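PDB 5U47: penicillin binding protein 2X from Streptococcus thermophilus, which probably acts as a transpeptidase that cross-links peptidoglycan strands during septal cell wall synthesis and is inactivated by beta-lactams. Local coordinates for residues Asp332-Glu337 with Phe351-Asn356; Lys446-Thr451 with Glu588-Gln593. The protein carries 1 engineered substitution. All coordinates share one frame; numbering follows the deposited sequence.

In the fold
The two contacts lie on opposite sides of the chain's centre, with their own centres about 53 Å apart and their nearest atoms about 34 Å apart. They follow each other along the chain: interaction 1 closes before interaction 2 opens. Interaction 1 is local and buried in the transpeptidase domain. It joins short helix 333-336 to the turn that follows helix 347-352. It lies beside the probable catalytic site, since it contains Ser354, whose OG is bonded to Lys298 and Lys505. Interaction 2 is long-range. Strand 448-451, paired with strand 438-443 in a mixed sheet, meets the loop between helix 574-577 and helix 602-611. This second contact ties the C-terminal region to that sheet.

Interaction 1. Residues Asp332-Glu337 with Phe351-Asn356; sequences DWSINE and FSYSSN
The indole of Trp333 overlaps one face of the Tyr353 ring. The approach is off-centre: Trp333 CZ2 lies near the rim of the phenol, 3.6 Å from Tyr353 CE1. The five-membered ring of the indole and the phenol are inclined by 31°, an oblique pair. The same indole also bonds in its own plane. Its NE1 gives a hydrogen bond of 2.8 Å to Tyr353 O, nearly straight at 165° and almost end-on to the carbonyl. This bond fixes the rotation of the indole. With chi1 at 61°, Trp333 CG sits between the backbone N and the carbonyl carbon, and the indole extends across to the tyrosine.

Ser334 OG lies at the edge of the phenol and shares a hydrogen bond with Tyr353 OH, although the hydroxyl's modelled place is less certain.

Ser354 and Asn356 fit the SxN motif of penicillin-binding transpeptidases, and Ser354 is probably its serine. Ser354 follows the helix, and its positive phi belongs to a Schellman motif. Its OG is hydrogen-bonded to Lys298 and Lys505, and Asn356 OD1 also bonds to Lys298. These partners suit a site built around Ser295, the probable nucleophile.

The Asp332 carboxylate meets Ser355 OG, which donates to Asp332 OD2. The modelled length of 2.4 Å is shorter than expected, and its exact value is doubtful. Asn319 holds the same oxygen. The other oxygen, OD1, takes the N-H of Val357. Ser355 OG, anti to its own N, also caps the next helix through Gly358 N.

A water bridges the two backbones. It accepts from Trp333 N and from Asn356 N, and donates to Ser354 O at 2.7 Å.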
loop_
_atom_site.group_PDB
_atom_site.type_symbol
_atom_site.label_atom_id
_atom_site.label_comp_id
_atom_site.label_asym_id
_atom_site.label_seq_id
_atom_site.Cartn_x
_atom_site.Cartn_y
_atom_site.Cartn_z
ATOM N N ASP A 332 -18.298 -15.052 -26.403
ATOM C CA ASP A 332 -18.910 -14.538 -25.177
ATOM C C ASP A 332 -19.142 -15.656 -24.160
ATOM O O ASP A 332 -19.205 -16.838 -24.514
ATOM C CB ASP A 332 -20.202 -13.771 -25.485
ATOM C CG ASP A 332 -19.932 -12.404 -26.124
ATOM O OD1 ASP A 332 -18.747 -12.015 -26.233
ATOM O OD2 ASP A 332 -20.900 -11.704 -26.496
ATOM N N TRP A 333 -19.261 -15.267 -22.893
ATOM C CA TRP A 333 -19.437 -16.223 -21.791
ATOM C C TRP A 333 -20.644 -17.151 -21.956
ATOM O O TRP A 333 -20.549 -18.346 -21.697
ATOM C CB TRP A 333 -19.491 -15.496 -20.423
ATOM C CG TRP A 333 -20.624 -14.508 -20.250
ATOM C CD1 TRP A 333 -20.580 -13.160 -20.478
ATOM C CD2 TRP A 333 -21.958 -14.789 -19.787
ATOM N NE1 TRP A 333 -21.800 -12.589 -20.199
ATOM C CE2 TRP A 333 -22.662 -13.563 -19.771
ATOM C CE3 TRP A 333 -22.622 -15.953 -19.384
ATOM C CZ2 TRP A 333 -24.000 -13.470 -19.372
ATOM C CZ3 TRP A 333 -23.958 -15.862 -18.989
ATOM C CH2 TRP A 333 -24.631 -14.626 -18.990
ATOM N N SER A 334 -21.766 -16.602 -22.400
ATOM C CA SER A 334 -22.981 -17.386 -22.566
ATOM C C SER A 334 -22.860 -18.424 -23.696
ATOM O O SER A 334 -23.473 -19.490 -23.625
ATOM C CB SER A 334 -24.164 -16.458 -22.808
ATOM O OG SER A 334 -23.911 -15.618 -23.913
ATOM N N ILE A 335 -22.074 -18.102 -24.725
ATOM C CA ILE A 335 -21.821 -19.024 -25.841
ATOM C C ILE A 335 -20.907 -20.159 -25.373
ATOM O O ILE A 335 -21.150 -21.320 -25.686
ATOM C CB ILE A 335 -21.228 -18.294 -27.082
ATOM C CG1 ILE A 335 -22.347 -17.651 -27.918
ATOM C CG2 ILE A 335 -20.462 -19.258 -27.990
ATOM C CD1 ILE A 335 -23.177 -16.616 -27.189
ATOM N N ASN A 336 -19.868 -19.822 -24.616
ATOM C CA ASN A 336 -18.940 -20.833 -24.099
ATOM C C ASN A 336 -19.578 -21.748 -23.037
ATOM O O ASN A 336 -19.060 -22.834 -22.766
ATOM C CB ASN A 336 -17.672 -20.167 -23.555
ATOM C CG ASN A 336 -16.900 -19.418 -24.633
ATOM O OD1 ASN A 336 -16.999 -19.737 -25.822
ATOM N ND2 ASN A 336 -16.125 -18.421 -24.222
ATOM N N GLU A 337 -20.705 -21.311 -22.466
ATOM C CA GLU A 337 -21.436 -22.079 -21.449
ATOM C C GLU A 337 -22.769 -22.626 -21.978
ATOM O O GLU A 337 -23.546 -23.199 -21.221
ATOM C CB GLU A 337 -21.675 -21.205 -20.210
ATOM C CG GLU A 337 -20.386 -20.724 -19.552
ATOM C CD GLU A 337 -20.615 -19.642 -18.515
ATOM O OE1 GLU A 337 -19.731 -18.772 -18.379
ATOM O OE2 GLU A 337 -21.680 -19.644 -17.858
ATOM N N PHE A 351 -21.797 -4.112 -23.346
ATOM C CA PHE A 351 -20.956 -3.677 -22.221
ATOM C C PHE A 351 -21.606 -4.153 -20.931
ATOM O O PHE A 351 -20.936 -4.720 -20.075
ATOM C CB PHE A 351 -20.761 -2.162 -22.192
ATOM C CG PHE A 351 -19.948 -1.673 -21.009
ATOM C CD1 PHE A 351 -18.564 -1.815 -20.986
ATOM C CD2 PHE A 351 -20.561 -1.063 -19.930
ATOM C CE1 PHE A 351 -17.814 -1.367 -19.897
ATOM C CE2 PHE A 351 -19.818 -0.613 -18.842
ATOM C CZ PHE A 351 -18.445 -0.769 -18.827
ATOM N N SER A 352 -22.922 -3.971 -20.825
ATOM C CA SER A 352 -23.652 -4.403 -19.636
ATOM C C SER A 352 -23.545 -5.911 -19.446
ATOM O O SER A 352 -23.392 -6.397 -18.325
ATOM C CB SER A 352 -25.122 -3.963 -19.710
ATOM O OG SER A 352 -25.226 -2.547 -19.628
ATOM N N TYR A 353 -23.587 -6.614 -20.576
ATOM C CA TYR A 353 -23.543 -8.062 -20.657
ATOM C C TYR A 353 -22.141 -8.640 -20.541
ATOM O O TYR A 353 -21.971 -9.854 -20.442
ATOM C CB TYR A 353 -24.161 -8.448 -22.019
ATOM C CG TYR A 353 -24.471 -9.899 -22.255
ATOM C CD1 TYR A 353 -25.598 -10.479 -21.684
ATOM C CD2 TYR A 353 -23.687 -10.681 -23.117
ATOM C CE1 TYR A 353 -25.919 -11.804 -21.915
ATOM C CE2 TYR A 353 -24.007 -12.019 -23.366
ATOM C CZ TYR A 353 -25.124 -12.569 -22.753
ATOM O OH TYR A 353 -25.480 -13.882 -22.973
ATOM N N SER A 354 -21.142 -7.765 -20.547
ATOM C CA SER A 354 -19.738 -8.153 -20.517
ATOM C C SER A 354 -19.410 -9.056 -21.725
ATOM O O SER A 354 -18.794 -10.109 -21.587
ATOM C CB SER A 354 -19.366 -8.808 -19.198
ATOM O OG SER A 354 -17.958 -8.708 -18.981
ATOM N N SER A 355 -19.809 -8.598 -22.906
ATOM C CA SER A 355 -19.536 -9.300 -24.152
ATOM C C SER A 355 -18.106 -9.063 -24.635
ATOM O O SER A 355 -17.762 -7.946 -25.012
ATOM C CB SER A 355 -20.513 -8.838 -25.239
ATOM O OG SER A 355 -20.180 -9.383 -26.514
ATOM N N ASN A 356 -17.281 -10.112 -24.615
ATOM C CA ASN A 356 -15.907 -10.042 -25.140
ATOM C C ASN A 356 -15.887 -9.685 -26.631
ATOM O O ASN A 356 -14.990 -8.972 -27.096
ATOM C CB ASN A 356 -15.177 -11.377 -24.983
ATOM C CG ASN A 356 -14.783 -11.678 -23.564
ATOM O OD1 ASN A 356 -14.847 -10.829 -22.671
ATOM N ND2 ASN A 356 -14.337 -12.893 -23.353
HETATM O O HOH W 1 -18.118 -12.473 -22.780
#

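Interaction 2. Residues Lys446-Thr451 with Glu588-Gln593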
loop_
_atom_site.group_PDB
_atom_site.type_symbol
_atom_site.label_atom_id
_atom_site.label_comp_id
_atom_site.label_asym_id
_atom_site.label_seq_id
_atom_site.Cartn_x
_atom_site.Cartn_y
_atom_site.Cartn_z
ATOM N N LYS A 446 10.672 17.375 17.146
ATOM C CA LYS A 446 10.773 18.756 16.671
ATOM C C LYS A 446 9.464 19.494 16.550
ATOM O O LYS A 446 9.452 20.720 16.458
ATOM C CB LYS A 446 11.490 18.787 15.323
ATOM C CG LYS A 446 12.912 18.252 15.359
ATOM C CD LYS A 446 13.756 18.992 16.380
ATOM C CE LYS A 446 15.210 18.583 16.317
ATOM N NZ LYS A 446 15.920 19.181 17.480
ATOM N N GLY A 447 8.360 18.763 16.544
ATOM C CA GLY A 447 7.067 19.380 16.390
ATOM C C GLY A 447 6.819 19.830 14.958
ATOM O O GLY A 447 6.176 20.858 14.726
ATOM N N THR A 448 7.336 19.075 13.999
ATOM C CA THR A 448 7.104 19.387 12.596
ATOM C C THR A 448 6.456 18.207 11.873
ATOM O O THR A 448 6.567 17.054 12.289
ATOM C CB THR A 448 8.397 19.798 11.870
ATOM O OG1 THR A 448 9.349 18.741 11.947
ATOM C CG2 THR A 448 8.989 21.032 12.486
ATOM N N VAL A 449 5.792 18.514 10.770
ATOM C CA VAL A 449 5.120 17.511 9.968
ATOM C C VAL A 449 5.249 17.801 8.490
ATOM O O VAL A 449 5.582 18.926 8.087
ATOM C CB VAL A 449 3.601 17.481 10.252
ATOM C CG1 VAL A 449 3.342 17.213 11.731
ATOM C CG2 VAL A 449 2.913 18.791 9.805
ATOM N N ARG A 450 4.986 16.764 7.703
ATOM C CA ARG A 450 4.840 16.839 6.239
ATOM C C ARG A 450 3.530 16.117 5.983
ATOM O O ARG A 450 3.390 14.944 6.352
ATOM C CB ARG A 450 5.989 16.161 5.500
ATOM C CG ARG A 450 7.243 16.998 5.558
ATOM C CD ARG A 450 8.457 16.291 4.990
ATOM N NE ARG A 450 8.458 16.200 3.529
ATOM C CZ ARG A 450 8.829 17.180 2.687
ATOM N NH1 ARG A 450 9.191 18.377 3.128
ATOM N NH2 ARG A 450 8.816 16.966 1.377
ATOM N N THR A 451 2.572 16.837 5.402
ATOM C CA THR A 451 1.223 16.326 5.173
ATOM C C THR A 451 0.896 16.216 3.679
ATOM O O THR A 451 1.161 17.142 2.903
ATOM C CB THR A 451 0.224 17.227 5.922
ATOM O OG1 THR A 451 0.635 17.326 7.294
ATOM C CG2 THR A 451 -1.201 16.643 5.865
ATOM N N GLU A 588 4.614 23.803 11.740
ATOM C CA GLU A 588 5.790 24.004 10.910
ATOM C C GLU A 588 6.038 22.750 10.074
ATOM O O GLU A 588 5.793 21.630 10.541
ATOM C CB GLU A 588 6.987 24.307 11.807
ATOM C CG GLU A 588 8.328 24.495 11.101
ATOM C CD GLU A 588 9.463 24.794 12.082
ATOM O OE1 GLU A 588 9.198 24.923 13.295
ATOM O OE2 GLU A 588 10.629 24.890 11.642
ATOM N N GLU A 589 6.496 22.939 8.840
ATOM C CA GLU A 589 6.749 21.818 7.946
ATOM C C GLU A 589 8.191 21.308 8.051
ATOM O O GLU A 589 9.127 22.086 8.055
ATOM C CB GLU A 589 6.385 22.181 6.491
ATOM C CG GLU A 589 6.417 20.971 5.555
ATOM C CD GLU A 589 5.985 21.298 4.146
ATOM O OE1 GLU A 589 6.889 21.513 3.336
ATOM O OE2 GLU A 589 4.755 21.379 3.852
ATOM N N THR A 590 8.355 19.988 8.112
ATOM C CA THR A 590 9.688 19.366 8.203
ATOM C C THR A 590 10.410 19.569 6.879
ATOM O O THR A 590 9.816 19.407 5.806
ATOM C CB THR A 590 9.601 17.833 8.463
ATOM O OG1 THR A 590 8.665 17.549 9.510
ATOM C CG2 THR A 590 10.971 17.270 8.840
ATOM N N SER A 591 11.682 19.940 6.946
ATOM C CA SER A 591 12.470 20.143 5.737
ATOM C C SER A 591 12.893 18.787 5.146
ATOM O O SER A 591 13.021 17.786 5.879
ATOM C CB SER A 591 13.697 21.024 6.037
ATOM O OG SER A 591 14.603 20.338 6.879
ATOM N N TYR A 592 13.079 18.750 3.824
ATOM C CA TYR A 592 13.543 17.538 3.127
ATOM C C TYR A 592 14.351 17.925 1.891
ATOM O O TYR A 592 14.015 18.892 1.217
ATOM C CB TYR A 592 12.369 16.638 2.670
ATOM C CG TYR A 592 12.824 15.421 1.880
ATOM C CD1 TYR A 592 13.422 14.325 2.524
ATOM C CD2 TYR A 592 12.704 15.378 0.490
ATOM C CE1 TYR A 592 13.873 13.226 1.809
ATOM C CE2 TYR A 592 13.146 14.274 -0.239
ATOM C CZ TYR A 592 13.713 13.197 0.420
ATOM O OH TYR A 592 14.151 12.101 -0.309
ATOM N N GLN A 593 15.419 17.182 1.625
ATOM C CA GLN A 593 16.224 17.382 0.419
ATOM C C GLN A 593 16.608 16.009 -0.155
ATOM O O GLN A 593 16.716 15.024 0.576
ATOM C CB GLN A 593 17.423 18.309 0.693
ATOM C CG GLN A 593 18.316 17.917 1.837
ATOM C CD GLN A 593 19.356 18.993 2.159
ATOM O OE1 GLN A 593 19.025 20.145 2.463
ATOM N NE2 GLN A 593 20.607 18.614 2.111
HETATM O O HOH W 2 3.047 19.692 4.958
#
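The Arg450 guanidinium carries Tyr592 CB over the centre of one face, with CZ and CB 3.6 Å apart. At its edge, in plane, lies Thr590 O. Arg450 NH1 donates to that oxygen over 2.9 Å, at an N-H...O angle of 156°. The two side chains of Arg450 and Tyr592 cross at about a right angle, and the tyrosine ring leads away from the arginine. A bend at chi3 (74°) turns the guanidinium toward Thr590. Its rotation is fixed from several sides, because NH1 also bonds Ile636 O and NE bonds Asn612 O. Glu589 OE1 stands 3.9 Å from Arg450 NH1, well out of the guanidinium plane. This is a long salt bridge of charges alone; OE1 takes its hydrogen bond from Ala638 N.

The backbones meet in a single beta bridge between Val449 and Glu589. Val449 N donates to Glu588 O over 3.1 Å, in the carbonyl plane. Thr590 N returns a bond of 3.0 Å to Val449 O, coming from well above that carbonyl's plane. Strand 448-451 pairs on its other side with strand 438-443, and the link between them carries a G1 beta bulge at Gly447 and Thr448 facing Asp443. The partner segment lies in the loop between helix 574-577 and helix 602-611, so the bridge joins this loop to strand 448-451.

Beside the bridge, two threonines cross at about a right angle. Thr448 OG1 and Thr590 OG1 share a hydrogen bond of 2.8 Å. Thr448 CG2 packs alongside the extended Glu588 chain, 3.8 Å from its CG. Away from the threonine pair, a water accepts from Thr451 N and donates to Glu589 OE2.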